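Local coordinates for protein hydrolase, haloacid dehalogenase-like family (Streptococcus pneumoniae, PDB 2FI1) that is a probable hydrolase of the haloacid dehalogenase-like family and binds a calcium ion, at residues T23-F28 and Q46-S51. Numbering follows the deposited sequence.
Sequences TSTAAF and QALKVS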
loop_
_atom_site.group_PDB
_atom_site.type_symbol
_atom_site.label_atom_id
_atom_site.label_comp_id
_atom_site.label_asym_id
_atom_site.label_seq_id
_atom_site.Cartn_x
_atom_site.Cartn_y
_atom_site.Cartn_z
ATOM N N THR A 23 4.948 -2.287 10.073
ATOM C CA THR A 23 5.013 -3.648 10.574
ATOM C C THR A 23 6.393 -4.268 10.305
ATOM O O THR A 23 6.941 -4.987 11.146
ATOM C CB THR A 23 3.875 -4.530 10.007
ATOM O OG1 THR A 23 3.633 -4.204 8.640
ATOM C CG2 THR A 23 2.587 -4.342 10.802
ATOM N N SER A 24 6.973 -3.978 9.144
ATOM C CA SER A 24 8.300 -4.481 8.829
ATOM C C SER A 24 9.358 -3.871 9.743
ATOM O O SER A 24 10.242 -4.578 10.223
ATOM C CB SER A 24 8.622 -4.212 7.364
ATOM O OG SER A 24 7.780 -4.983 6.513
ATOM N N THR A 25 9.246 -2.576 10.022
ATOM C CA THR A 25 10.182 -1.910 10.934
ATOM C C THR A 25 10.100 -2.514 12.332
ATOM O O THR A 25 11.126 -2.795 12.957
ATOM C CB THR A 25 9.930 -0.394 10.985
ATOM O OG1 THR A 25 10.228 0.173 9.703
ATOM C CG2 THR A 25 10.789 0.289 12.046
ATOM N N ALA A 26 8.892 -2.730 12.823
ATOM C CA ALA A 26 8.728 -3.332 14.135
ATOM C C ALA A 26 9.431 -4.680 14.183
ATOM O O ALA A 26 10.183 -4.963 15.123
ATOM C CB ALA A 26 7.247 -3.471 14.474
ATOM N N ALA A 27 9.220 -5.501 13.160
ATOM C CA ALA A 27 9.870 -6.818 13.081
ATOM C C ALA A 27 11.395 -6.708 12.951
ATOM O O ALA A 27 12.131 -7.490 13.547
ATOM C CB ALA A 27 9.314 -7.609 11.935
ATOM N N PHE A 28 11.878 -5.738 12.183
ATOM C CA PHE A 28 13.310 -5.583 11.949
ATOM C C PHE A 28 14.018 -5.139 13.236
ATOM O O PHE A 28 15.069 -5.671 13.604
ATOM C CB PHE A 28 13.517 -4.573 10.823
ATOM C CG PHE A 28 14.887 -4.603 10.201
ATOM C CD1 PHE A 28 15.092 -5.247 8.990
ATOM C CD2 PHE A 28 15.962 -3.959 10.805
ATOM C CE1 PHE A 28 16.347 -5.254 8.391
ATOM C CE2 PHE A 28 17.213 -3.967 10.218
ATOM C CZ PHE A 28 17.411 -4.617 9.011
ATOM N N GLN A 46 13.132 4.140 7.060
ATOM C CA GLN A 46 13.625 4.743 5.836
ATOM C C GLN A 46 14.491 3.772 5.053
ATOM O O GLN A 46 14.399 3.704 3.821
ATOM C CB GLN A 46 14.386 6.040 6.149
ATOM C CG GLN A 46 15.019 6.730 4.941
ATOM C CD GLN A 46 14.027 7.116 3.879
ATOM O OE1 GLN A 46 12.852 7.382 4.168
ATOM N NE2 GLN A 46 14.496 7.155 2.621
ATOM N N ALA A 47 15.334 3.020 5.749
ATOM C CA ALA A 47 16.187 2.042 5.076
ATOM C C ALA A 47 15.361 0.975 4.363
ATOM O O ALA A 47 15.674 0.608 3.224
ATOM C CB ALA A 47 17.140 1.403 6.043
ATOM N N LEU A 48 14.340 0.452 5.030
ATOM C CA LEU A 48 13.451 -0.537 4.407
ATOM C C LEU A 48 12.725 0.036 3.196
ATOM O O LEU A 48 12.487 -0.673 2.216
ATOM C CB LEU A 48 12.468 -1.100 5.433
ATOM C CG LEU A 48 13.119 -2.027 6.462
ATOM C CD1 LEU A 48 12.163 -2.277 7.595
ATOM C CD2 LEU A 48 13.540 -3.350 5.812
ATOM N N LYS A 49 12.396 1.324 3.237
ATOM C CA LYS A 49 11.746 1.986 2.100
ATOM C C LYS A 49 12.655 2.036 0.882
ATOM O O LYS A 49 12.164 2.060 -0.262
ATOM C CB LYS A 49 11.300 3.404 2.463
ATOM C CG LYS A 49 10.058 3.467 3.291
ATOM C CD LYS A 49 9.555 4.905 3.459
ATOM C CE LYS A 49 8.729 5.380 2.289
ATOM N NZ LYS A 49 8.275 6.797 2.465
ATOM N N VAL A 50 13.964 2.072 1.107
ATOM C CA VAL A 50 14.933 1.915 0.024
ATOM C C VAL A 50 14.836 0.469 -0.475
ATOM O O VAL A 50 14.371 0.224 -1.599
ATOM C CB VAL A 50 16.373 2.267 0.460
ATOM C CG1 VAL A 50 17.379 1.969 -0.651
ATOM C CG2 VAL A 50 16.460 3.746 0.890
ATOM N N SER A 51 15.268 -0.482 0.349
ATOM C CA SER A 51 15.136 -1.913 0.024
ATOM C C SER A 51 15.527 -2.732 1.228
ATOM O O SER A 51 16.248 -2.266 2.118
ATOM C CB SER A 51 16.028 -2.300 -1.155
ATOM O OG SER A 51 17.392 -2.397 -0.777
#
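With CG anti to the carbonyl carbon (chi1 -71°), Leu-48 extends from its helix and points its two methyls at helix 20-34. Phe-28 holds CG anti to its own backbone N (chi1 -163°), which swings the ring to the same leucine. The two methyls divide the work. Leu-48 CD1 rests on the helix surface, 4.0 Å from Ser-24 CB and 3.8 Å from Thr-25 OG1. Leu-48 CD2 meets the ring of Phe-28 obliquely, 4.0 Å from CD1 of that ring. No hydrogen bond joins the segments, so the contact is van der Waals packing around one leucine. Both hydroxyls are bonded to other groups: Thr-25 OG1 to Tyr-21 O, one turn back, and Ser-24 OG to Asn-20 O and to Glu-74 OE2 of helix 66-77. The Phe-28 ring also packs edge-to-face with Phe-66 and Tyr-70. The segment axes cross at 114° and come within 10.1 Å. The contact is buried in a helical bundle, consistent with a HAD cap domain, set apart from the parallel sheet and the calcium site. In this bundle helix 20-34 packs on helix 41-50, with helices 52-59 and 66-77 also touching Phe-28 and Leu-48.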